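Local coordinates for protein sphingomyelinase-c (Listeria ivanovii, PDB 1ZWX) that is a bacterial sphingomyelinase-C, known as SmcL, built on the two-sheet alpha/beta fold of the endonuclease/exonuclease/phosphatase (DNase I-like) family, at residues Y7-N17 and D187-D195; R165-Q176 and D203-N213. All blocks are in the same frame, centred on the assembly; numbering follows the deposited sequence. Where two conformers were deposited one is given.

Contact 1: residues Y7-N17 and D187-D195; sequences YPGNFKITSHN and DEIIFIGGD
I13 CD1 sits over one face of the F191 ring, 3.6 Å from its centroid, a CH-pi contact in the middle of two segments, 7-17 and 187-195, that run nearly parallel in different sheets and meet face to face. With CG1 beside the backbone N (chi1 -60°) and CD1 extended beyond it, I13 carries this methyl out to the ring; apolar side chains suit so buried a site. F191 leaves its strand with CG anti to the carbonyl carbon, and its outer carbons CE1 and CZ come up to F11. Those two rings lie almost parallel but slid apart, with F11 CD2 3.6 Å from F191 CE1. Beyond them, P8 CG rests on I189 CD1 at 4.0 Å. Nearer the other end, S15 OG stands 3.4 Å from G194 CA, where a small residue faces a glycine.

Two hydrogen bonds close the ends. Y7 OH accepts the N-H of I189 (3.0 Å from I189 N) in a fairly straight bond, and is also hydrogen-bonded to the carbonyl of P144. N17 ND2 donates to D195 OD2 at 2.9 Å, a bent bond (133°), in the amide plane of N17 but on the anti side of the carboxylate.

Apolar contacts thus join the two sheets along the middle, while N17 ND2, shared by the carboxylates of D195 and E54, fixes the rotation of its amide and ties the strand ends together.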
loop_
_atom_site.group_PDB
_atom_site.type_symbol
_atom_site.label_atom_id
_atom_site.label_comp_id
_atom_site.label_asym_id
_atom_site.label_seq_id
_atom_site.Cartn_x
_atom_site.Cartn_y
_atom_site.Cartn_z
ATOM N N TYR A 7 -21.648 4.706 -12.143
ATOM C CA TYR A 7 -20.523 3.731 -12.104
ATOM C C TYR A 7 -19.267 4.235 -12.839
ATOM O O TYR A 7 -19.336 4.488 -14.035
ATOM C CB TYR A 7 -20.973 2.404 -12.703
ATOM C CG TYR A 7 -19.978 1.260 -12.518
ATOM C CD1 TYR A 7 -19.685 0.743 -11.243
ATOM C CD2 TYR A 7 -19.343 0.684 -13.622
ATOM C CE1 TYR A 7 -18.778 -0.333 -11.097
ATOM C CE2 TYR A 7 -18.453 -0.373 -13.481
ATOM C CZ TYR A 7 -18.153 -0.866 -12.222
ATOM O OH TYR A 7 -17.275 -1.931 -12.123
ATOM N N PRO A 8 -18.107 4.319 -12.143
ATOM C CA PRO A 8 -17.839 3.924 -10.749
ATOM C C PRO A 8 -18.469 4.824 -9.690
ATOM O O PRO A 8 -18.738 4.362 -8.583
ATOM C CB PRO A 8 -16.308 3.989 -10.655
ATOM C CG PRO A 8 -15.930 5.000 -11.637
ATOM C CD PRO A 8 -16.875 4.810 -12.794
ATOM N N GLY A 9 -18.687 6.094 -10.010
ATOM C CA GLY A 9 -19.422 6.972 -9.115
ATOM C C GLY A 9 -18.523 7.542 -8.044
ATOM O O GLY A 9 -17.351 7.819 -8.307
ATOM N N ASN A 10 -19.067 7.728 -6.844
ATOM C CA ASN A 10 -18.294 8.296 -5.749
ATOM C C ASN A 10 -17.593 7.154 -5.002
ATOM O O ASN A 10 -18.031 6.766 -3.889
ATOM C CB ASN A 10 -19.170 9.137 -4.807
ATOM C CG ASN A 10 -18.371 9.758 -3.645
ATOM O OD1 ASN A 10 -17.137 9.606 -3.545
ATOM N ND2 ASN A 10 -19.078 10.457 -2.759
ATOM N N PHE A 11 -16.554 6.592 -5.646
ATOM C CA PHE A 11 -15.721 5.540 -5.055
ATOM C C PHE A 11 -14.427 6.142 -4.582
ATOM O O PHE A 11 -13.805 6.937 -5.295
ATOM C CB PHE A 11 -15.409 4.442 -6.046
ATOM C CG PHE A 11 -15.152 3.103 -5.409
ATOM C CD1 PHE A 11 -16.214 2.345 -4.912
ATOM C CD2 PHE A 11 -13.838 2.594 -5.295
ATOM C CE1 PHE A 11 -16.001 1.100 -4.337
ATOM C CE2 PHE A 11 -13.612 1.341 -4.727
ATOM C CZ PHE A 11 -14.679 0.587 -4.226
ATOM N N LYS A 12 -14.028 5.738 -3.378
ATOM C CA LYS A 12 -12.904 6.341 -2.687
ATOM C C LYS A 12 -12.062 5.251 -2.004
ATOM O O LYS A 12 -12.594 4.408 -1.265
ATOM C CB LYS A 12 -13.438 7.331 -1.681
ATOM C CG LYS A 12 -12.403 8.128 -0.947
ATOM C CD LYS A 12 -13.065 9.328 -0.342
ATOM C CE LYS A 12 -12.562 9.564 1.039
ATOM N NZ LYS A 12 -13.549 10.381 1.838
ATOM N N ILE A 13 -10.750 5.287 -2.260
ATOM C CA ILE A 13 -9.793 4.296 -1.730
ATOM C C ILE A 13 -8.679 5.098 -1.073
ATOM O O ILE A 13 -8.211 6.087 -1.638
ATOM C CB ILE A 13 -9.170 3.441 -2.859
ATOM C CG1 ILE A 13 -10.248 2.684 -3.618
ATOM C CG2 ILE A 13 -8.116 2.432 -2.295
ATOM C CD1 ILE A 13 -9.766 2.087 -4.888
ATOM N N THR A 14 -8.275 4.696 0.128
ATOM C CA THR A 14 -7.111 5.307 0.762
ATOM C C THR A 14 -6.060 4.202 0.862
ATOM O O THR A 14 -6.379 3.060 1.177
ATOM C CB THR A 14 -7.440 5.922 2.149
ATOM O OG1 THR A 14 -8.217 7.102 1.961
ATOM C CG2 THR A 14 -6.173 6.341 2.909
ATOM N N SER A 15 -4.821 4.529 0.503
ATOM C CA SER A 15 -3.731 3.569 0.639
ATOM C C SER A 15 -2.698 4.189 1.602
ATOM O O SER A 15 -2.344 5.357 1.469
ATOM C CB SER A 15 -3.099 3.266 -0.732
ATOM O OG SER A 15 -2.054 2.314 -0.595
ATOM N N HIS A 16 -2.266 3.395 2.585
ATOM C CA HIS A 16 -1.253 3.845 3.507
ATOM C C HIS A 16 -0.290 2.743 3.829
ATOM O O HIS A 16 -0.658 1.661 4.345
ATOM C CB HIS A 16 -1.855 4.387 4.808
ATOM C CG HIS A 16 -0.926 5.289 5.552
ATOM N ND1 HIS A 16 -1.123 5.642 6.867
ATOM C CD2 HIS A 16 0.205 5.925 5.152
ATOM C CE1 HIS A 16 -0.170 6.475 7.241
ATOM N NE2 HIS A 16 0.653 6.656 6.221
ATOM N N ASN A 17 0.957 3.039 3.499
ATOM C CA ASN A 17 2.073 2.262 3.959
ATOM C C ASN A 17 2.278 2.719 5.407
ATOM O O ASN A 17 2.727 3.834 5.655
ATOM C CB ASN A 17 3.305 2.579 3.070
ATOM C CG ASN A 17 4.518 1.788 3.479
ATOM O OD1 ASN A 17 4.642 1.412 4.657
ATOM N ND2 ASN A 17 5.413 1.504 2.525
ATOM N N ASP A 187 -16.340 -3.928 -18.760
ATOM C CA ASP A 187 -17.224 -2.907 -18.224
ATOM C C ASP A 187 -17.134 -2.835 -16.687
ATOM O O ASP A 187 -17.851 -2.075 -16.075
ATOM C CB ASP A 187 -18.688 -3.071 -18.686
ATOM C CG ASP A 187 -19.252 -4.444 -18.387
ATOM O OD1 ASP A 187 -18.715 -5.174 -17.526
ATOM O OD2 ASP A 187 -20.286 -4.807 -18.996
ATOM N N GLU A 188 -16.200 -3.581 -16.096
ATOM C CA GLU A 188 -15.937 -3.469 -14.648
ATOM C C GLU A 188 -14.587 -2.797 -14.336
ATOM O O GLU A 188 -13.611 -3.011 -15.059
ATOM C CB GLU A 188 -16.032 -4.853 -14.019
ATOM C CG GLU A 188 -17.434 -5.413 -14.117
ATOM C CD GLU A 188 -17.585 -6.816 -13.574
ATOM O OE1 GLU A 188 -18.618 -7.418 -13.913
ATOM O OE2 GLU A 188 -16.736 -7.347 -12.804
ATOM N N ILE A 189 -14.539 -2.003 -13.268
ATOM C CA ILE A 189 -13.353 -1.210 -12.954
ATOM C C ILE A 189 -12.334 -2.010 -12.116
ATOM O O ILE A 189 -12.709 -2.799 -11.248
ATOM C CB ILE A 189 -13.730 0.108 -12.267
ATOM C CG1 ILE A 189 -12.515 1.057 -12.156
ATOM C CG2 ILE A 189 -14.429 -0.172 -10.882
ATOM C CD1 ILE A 189 -12.826 2.550 -11.929
ATOM N N ILE A 190 -11.043 -1.800 -12.422
ATOM C CA ILE A 190 -9.930 -2.395 -11.666
ATOM C C ILE A 190 -9.034 -1.253 -11.178
ATOM O O ILE A 190 -8.622 -0.365 -11.962
ATOM C CB ILE A 190 -9.099 -3.383 -12.503
ATOM C CG1 ILE A 190 -9.984 -4.420 -13.173
ATOM C CG2 ILE A 190 -7.979 -4.044 -11.636
ATOM C CD1 ILE A 190 -9.228 -5.354 -14.107
ATOM N N PHE A 191 -8.762 -1.277 -9.872
ATOM C CA PHE A 191 -7.831 -0.347 -9.248
ATOM C C PHE A 191 -6.577 -1.135 -8.838
ATOM O O PHE A 191 -6.645 -2.326 -8.492
ATOM C CB PHE A 191 -8.419 0.278 -7.995
ATOM C CG PHE A 191 -9.671 1.084 -8.212
ATOM C CD1 PHE A 191 -10.924 0.498 -8.044
ATOM C CD2 PHE A 191 -9.592 2.444 -8.506
ATOM C CE1 PHE A 191 -12.096 1.260 -8.206
ATOM C CE2 PHE A 191 -10.754 3.215 -8.670
ATOM C CZ PHE A 191 -12.012 2.607 -8.486
ATOM N N ILE A 192 -5.438 -0.463 -8.918
ATOM C CA ILE A 192 -4.153 -1.061 -8.521
ATOM C C ILE A 192 -3.502 0.013 -7.675
ATOM O O ILE A 192 -3.247 1.112 -8.132
ATOM C CB ILE A 192 -3.226 -1.436 -9.731
ATOM C CG1 ILE A 192 -3.893 -2.415 -10.705
ATOM C CG2 ILE A 192 -1.887 -2.085 -9.207
ATOM C CD1 ILE A 192 -3.114 -2.505 -12.084
ATOM N N GLY A 193 -3.269 -0.290 -6.401
ATOM C CA GLY A 193 -2.726 0.725 -5.501
ATOM C C GLY A 193 -1.736 0.185 -4.475
ATOM O O GLY A 193 -1.660 -1.013 -4.227
ATOM N N GLY A 194 -0.992 1.104 -3.880
ATOM C CA GLY A 194 -0.018 0.774 -2.838
ATOM C C GLY A 194 1.294 1.483 -3.089
ATOM O O GLY A 194 1.358 2.451 -3.845
ATOM N N ASP A 195 2.339 0.986 -2.432
ATOM C CA ASP A 195 3.680 1.570 -2.532
ATOM C C ASP A 195 4.362 0.834 -3.677
ATOM O O ASP A 195 4.792 -0.344 -3.555
ATOM C CB ASP A 195 4.425 1.372 -1.199
ATOM C CG ASP A 195 5.875 1.862 -1.237
ATOM O OD1 ASP A 195 6.353 2.341 -2.287
ATOM O OD2 ASP A 195 6.498 1.819 -0.172
#

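Contact 2: residues R165-Q176 and D203-N213; sequences RAIRAEQMQEIQ and DEYHDMLKLLN. Unlike the reference sequence in segment 203-213: L209 (reference Phe).
E204 and R168 meet at the N-terminal end of helix 203-212 through a side-on, two-nitrogen grip. R168 NE donates to E204 OE1 at 2.8 Å, almost straight (167°), and R168 NH2 reaches E204 OE2 on its syn lone pair at 3.2 Å. An extended glutamate is long enough to span the gap, and the bend of R168 at chi3 (-74°) turns its guanidinium to meet it. R165, stretched out from CG to NE, runs alongside E204, the two chains pointing opposite ways, lays one guanidinium face over E204 CA and makes a longer salt bridge from NH2 to D207 OD2, 3.3 Å, met from above the carboxylate plane.

Farther along, unbranched, flexible M172 fits between the helices: its CB is 3.7 Å from L212 CD2, and of its two modelled conformers one places SD near M208. A169, small enough to admit a leucine, takes L211 CD1 on its methyl. At the C-terminal end of helix 203-212 Q176 NE2 donates to L212 O at 2.9 Å, from above the carbonyl plane, and also binds E253. Two waters bridge the helices, one joining R165 O to E204 OE1, the other Q173 OE1 to L211 O.

A second shell steadies these groups. D155 makes a salt bridge to the same NH2 of R168, the carbonyl of Q153 accepts from its NH1, and H206 ND1 bonds D207 OD1.

With axes 9.1 Å apart and crossing at -25°, helices 165-176 and 203-212 form a near-parallel pair, part of the helical layer that flanks one sheet in the DNase I-like alpha/beta sandwich.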
loop_
_atom_site.group_PDB
_atom_site.type_symbol
_atom_site.label_atom_id
_atom_site.label_comp_id
_atom_site.label_asym_id
_atom_site.label_seq_id
_atom_site.Cartn_x
_atom_site.Cartn_y
_atom_site.Cartn_z
ATOM N N ARG A 165 15.181 -2.060 -10.254
ATOM C CA ARG A 165 14.263 -1.742 -11.369
ATOM C C ARG A 165 13.760 -2.972 -12.155
ATOM O O ARG A 165 12.546 -3.098 -12.488
ATOM C CB ARG A 165 14.900 -0.660 -12.277
ATOM C CG ARG A 165 14.112 -0.363 -13.566
ATOM C CD ARG A 165 14.629 0.920 -14.224
ATOM N NE ARG A 165 13.806 1.304 -15.380
ATOM C CZ ARG A 165 14.026 2.368 -16.153
ATOM N NH1 ARG A 165 15.058 3.180 -15.908
ATOM N NH2 ARG A 165 13.219 2.614 -17.181
ATOM N N ALA A 166 14.667 -3.891 -12.478
ATOM C CA ALA A 166 14.284 -5.122 -13.155
ATOM C C ALA A 166 13.320 -5.955 -12.313
ATOM O O ALA A 166 12.344 -6.506 -12.833
ATOM C CB ALA A 166 15.517 -5.969 -13.490
ATOM N N ILE A 167 13.622 -6.094 -11.017
ATOM C CA ILE A 167 12.740 -6.862 -10.135
ATOM C C ILE A 167 11.325 -6.219 -10.120
ATOM O O ILE A 167 10.343 -6.926 -10.309
ATOM C CB ILE A 167 13.311 -6.966 -8.674
ATOM C CG1 ILE A 167 14.605 -7.802 -8.662
ATOM C CG2 ILE A 167 12.297 -7.647 -7.740
ATOM C CD1 ILE A 167 15.454 -7.535 -7.391
ATOM N N ARG A 168 11.245 -4.908 -9.935
ATOM C CA ARG A 168 9.936 -4.202 -9.914
ATOM C C ARG A 168 9.195 -4.371 -11.234
ATOM O O ARG A 168 7.991 -4.535 -11.256
ATOM C CB ARG A 168 10.090 -2.732 -9.655
ATOM C CG ARG A 168 10.352 -2.390 -8.202
ATOM C CD ARG A 168 10.246 -0.928 -7.978
ATOM N NE ARG A 168 11.379 -0.146 -8.497
ATOM C CZ ARG A 168 12.493 0.126 -7.824
ATOM N NH1 ARG A 168 12.654 -0.293 -6.554
ATOM N NH2 ARG A 168 13.440 0.853 -8.431
ATOM N N ALA A 169 9.939 -4.368 -12.344
ATOM C CA ALA A 169 9.347 -4.562 -13.653
ATOM C C ALA A 169 8.770 -5.967 -13.780
ATOM O O ALA A 169 7.669 -6.125 -14.351
ATOM C CB ALA A 169 10.387 -4.232 -14.782
ATOM N N GLU A 170 9.441 -6.973 -13.199
ATOM C CA GLU A 170 8.956 -8.345 -13.246
ATOM C C GLU A 170 7.717 -8.448 -12.354
ATOM O O GLU A 170 6.725 -9.115 -12.706
ATOM C CB GLU A 170 10.031 -9.337 -12.794
ATOM C CG GLU A 170 9.732 -10.799 -13.044
ATOM C CD GLU A 170 8.774 -11.425 -11.986
ATOM O OE1 GLU A 170 8.145 -12.451 -12.285
ATOM O OE2 GLU A 170 8.657 -10.892 -10.871
ATOM N N GLN A 171 7.766 -7.771 -11.211
ATOM C CA GLN A 171 6.617 -7.800 -10.271
ATOM C C GLN A 171 5.401 -7.097 -10.873
ATOM O O GLN A 171 4.284 -7.566 -10.713
ATOM C CB GLN A 171 7.027 -7.151 -8.939
ATOM C CG GLN A 171 8.023 -8.072 -8.188
ATOM C CD GLN A 171 8.547 -7.437 -6.915
ATOM O OE1 GLN A 171 8.370 -6.250 -6.701
ATOM N NE2 GLN A 171 9.190 -8.251 -6.060
ATOM N N MET A 172 5.611 -5.977 -11.564
ATOM C CA MET A 172 4.502 -5.352 -12.294
ATOM C C MET A 172 3.883 -6.291 -13.335
ATOM O O MET A 172 2.642 -6.331 -13.466
ATOM C CB MET A 172 4.901 -4.009 -12.900
ATOM C CG MET A 172 5.496 -3.150 -11.877
ATOM S SD MET A 172 5.364 -1.410 -11.760
ATOM C CE MET A 172 6.267 -1.157 -10.232
ATOM N N GLN A 173 4.722 -7.044 -14.058
ATOM C CA GLN A 173 4.233 -8.066 -14.975
ATOM C C GLN A 173 3.424 -9.143 -14.258
ATOM O O GLN A 173 2.417 -9.592 -14.807
ATOM C CB GLN A 173 5.341 -8.753 -15.802
ATOM C CG GLN A 173 4.782 -9.775 -16.829
ATOM C CD GLN A 173 3.862 -9.072 -17.872
ATOM O OE1 GLN A 173 4.252 -8.087 -18.516
ATOM N NE2 GLN A 173 2.632 -9.565 -18.002
ATOM N N GLU A 174 3.882 -9.593 -13.079
ATOM C CA GLU A 174 3.095 -10.577 -12.314
ATOM C C GLU A 174 1.657 -10.093 -12.105
ATOM O O GLU A 174 0.740 -10.883 -12.228
ATOM C CB GLU A 174 3.754 -10.936 -10.975
ATOM C CG GLU A 174 5.088 -11.712 -11.137
ATOM C CD GLU A 174 5.578 -12.348 -9.826
ATOM O OE1 GLU A 174 4.744 -12.835 -9.056
ATOM O OE2 GLU A 174 6.802 -12.351 -9.569
ATOM N N ILE A 175 1.495 -8.806 -11.821
ATOM C CA ILE A 175 0.182 -8.193 -11.603
ATOM C C ILE A 175 -0.641 -8.212 -12.914
ATOM O O ILE A 175 -1.801 -8.649 -12.940
ATOM C CB ILE A 175 0.343 -6.796 -11.070
ATOM C CG1 ILE A 175 0.898 -6.834 -9.608
ATOM C CG2 ILE A 175 -0.971 -5.988 -11.139
ATOM C CD1 ILE A 175 1.300 -5.456 -9.110
ATOM N N GLN A 176 -0.020 -7.771 -14.003
ATOM C CA GLN A 176 -0.737 -7.776 -15.293
ATOM C C GLN A 176 -1.070 -9.159 -15.778
ATOM O O GLN A 176 -2.122 -9.348 -16.365
ATOM C CB GLN A 176 0.005 -6.979 -16.359
ATOM C CG GLN A 176 -0.548 -5.571 -16.593
ATOM C CD GLN A 176 -2.054 -5.524 -16.939
ATOM O OE1 GLN A 176 -2.573 -6.370 -17.660
ATOM N NE2 GLN A 176 -2.747 -4.521 -16.403
ATOM N N ASP A 203 12.076 7.961 -15.854
ATOM C CA ASP A 203 11.956 6.960 -16.912
ATOM C C ASP A 203 11.220 5.715 -16.411
ATOM O O ASP A 203 10.371 5.167 -17.124
ATOM C CB ASP A 203 13.322 6.526 -17.449
ATOM C CG ASP A 203 13.983 7.588 -18.330
ATOM O OD1 ASP A 203 13.380 8.645 -18.608
ATOM O OD2 ASP A 203 15.138 7.360 -18.742
ATOM N N GLU A 204 11.575 5.253 -15.204
ATOM C CA GLU A 204 10.945 4.066 -14.627
ATOM C C GLU A 204 9.426 4.306 -14.439
ATOM O O GLU A 204 8.640 3.403 -14.654
ATOM C CB GLU A 204 11.579 3.645 -13.295
ATOM C CG GLU A 204 11.064 2.265 -12.848
ATOM C CD GLU A 204 11.630 1.774 -11.517
ATOM O OE1 GLU A 204 11.470 0.583 -11.199
ATOM O OE2 GLU A 204 12.225 2.566 -10.818
ATOM N N TYR A 205 9.043 5.510 -14.049
ATOM C CA TYR A 205 7.614 5.870 -13.941
ATOM C C TYR A 205 6.901 5.698 -15.289
ATOM O O TYR A 205 5.879 5.023 -15.378
ATOM C CB TYR A 205 7.419 7.283 -13.421
ATOM C CG TYR A 205 5.934 7.600 -13.240
ATOM C CD1 TYR A 205 5.251 7.227 -12.062
ATOM C CD2 TYR A 205 5.209 8.226 -14.250
ATOM C CE1 TYR A 205 3.891 7.494 -11.900
ATOM C CE2 TYR A 205 3.826 8.504 -14.091
ATOM C CZ TYR A 205 3.183 8.118 -12.928
ATOM O OH TYR A 205 1.844 8.400 -12.773
ATOM N N HIS A 206 7.482 6.264 -16.348
ATOM C CA HIS A 206 6.974 6.063 -17.712
ATOM C C HIS A 206 6.748 4.614 -18.016
ATOM O O HIS A 206 5.654 4.229 -18.473
ATOM C CB HIS A 206 7.921 6.695 -18.772
ATOM C CG HIS A 206 7.571 6.314 -20.181
ATOM N ND1 HIS A 206 7.874 5.080 -20.719
ATOM C CD2 HIS A 206 6.908 6.993 -21.151
ATOM C CE1 HIS A 206 7.418 5.014 -21.959
ATOM N NE2 HIS A 206 6.822 6.160 -22.243
ATOM N N ASP A 207 7.753 3.776 -17.746
ATOM C CA ASP A 207 7.642 2.363 -18.038
ATOM C C ASP A 207 6.601 1.638 -17.186
ATOM O O ASP A 207 5.955 0.695 -17.660
ATOM C CB ASP A 207 8.992 1.672 -17.872
ATOM C CG ASP A 207 9.944 1.957 -19.045
ATOM O OD1 ASP A 207 9.696 2.889 -19.860
ATOM O OD2 ASP A 207 10.945 1.251 -19.114
ATOM N N MET A 208 6.497 2.033 -15.919
ATOM C CA MET A 208 5.477 1.454 -15.016
ATOM C C MET A 208 4.070 1.631 -15.598
ATOM O O MET A 208 3.263 0.699 -15.546
ATOM C CB MET A 208 5.509 2.125 -13.649
ATOM C CG MET A 208 4.325 1.667 -12.732
ATOM S SD MET A 208 4.584 2.139 -11.007
ATOM C CE MET A 208 4.417 3.886 -11.077
ATOM N N LEU A 209 3.794 2.818 -16.134
ATOM C CA LEU A 209 2.486 3.076 -16.792
ATOM C C LEU A 209 2.202 1.998 -17.836
ATOM O O LEU A 209 1.086 1.425 -17.896
ATOM C CB LEU A 209 2.361 4.521 -17.333
ATOM C CG LEU A 209 2.492 5.701 -16.349
ATOM C CD1 LEU A 209 2.215 7.038 -17.004
ATOM C CD2 LEU A 209 1.655 5.520 -15.066
ATOM N N LYS A 210 3.223 1.626 -18.609
ATOM C CA LYS A 210 3.035 0.614 -19.639
ATOM C C LYS A 210 2.921 -0.795 -19.094
ATOM O O LYS A 210 2.179 -1.626 -19.625
ATOM C CB LYS A 210 4.178 0.678 -20.697
ATOM C CG LYS A 210 4.249 1.987 -21.483
ATOM C CD LYS A 210 3.041 2.127 -22.430
ATOM C CE LYS A 210 3.148 3.302 -23.428
ATOM N NZ LYS A 210 4.145 4.323 -23.004
ATOM N N LEU A 211 3.698 -1.092 -18.057
ATOM C CA LEU A 211 3.764 -2.463 -17.541
ATOM C C LEU A 211 2.495 -2.831 -16.752
ATOM O O LEU A 211 2.079 -3.979 -16.776
ATOM C CB LEU A 211 4.964 -2.620 -16.603
ATOM C CG LEU A 211 6.351 -2.635 -17.278
ATOM C CD1 LEU A 211 7.484 -2.439 -16.249
ATOM C CD2 LEU A 211 6.527 -3.932 -18.001
ATOM N N LEU A 212 1.955 -1.867 -16.029
ATOM C CA LEU A 212 0.673 -2.043 -15.279
ATOM C C LEU A 212 -0.536 -1.696 -16.132
ATOM O O LEU A 212 -1.689 -1.957 -15.718
ATOM C CB LEU A 212 0.643 -1.136 -14.050
ATOM C CG LEU A 212 1.570 -1.490 -12.863
ATOM C CD1 LEU A 212 1.330 -0.502 -11.736
ATOM C CD2 LEU A 212 1.382 -2.944 -12.384
ATOM N N ASN A 213 -0.294 -1.082 -17.299
ATOM C CA ASN A 213 -1.382 -0.603 -18.179
ATOM C C ASN A 213 -2.291 0.415 -17.462
ATOM O O ASN A 213 -3.504 0.212 -17.347
ATOM C CB ASN A 213 -2.185 -1.811 -18.722
ATOM C CG ASN A 213 -3.154 -1.419 -19.842
ATOM O OD1 ASN A 213 -4.231 -2.035 -20.015
ATOM N ND2 ASN A 213 -2.812 -0.384 -20.565
HETATM O O HOH W 1 10.618 -1.098 -12.956
HETATM O O HOH W 2 2.320 -5.852 -18.730
#

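Strand 189-193 joins the two contacts. It follows helix 161-182 and precedes helix 203-212 in the chain, and its side chains alternate: I189 and F191 point into contact 1, between the sheets, while I190 and I192 turn away from it. I192 carries the link, its CD1 lying 3.9 Å from L212 O and 4.2 Å from I175 CG2, so the helix pair of contact 2 packs on the reverse of the sheet whose other face meets strand 12-20. The contact centres are 19 Å apart. A phosphate ion about 4 Å from the N17 side chain, probably from the crystallisation liquor, may mark a pocket at this end of contact 1, where the active site lies in DNase I-like enzymes.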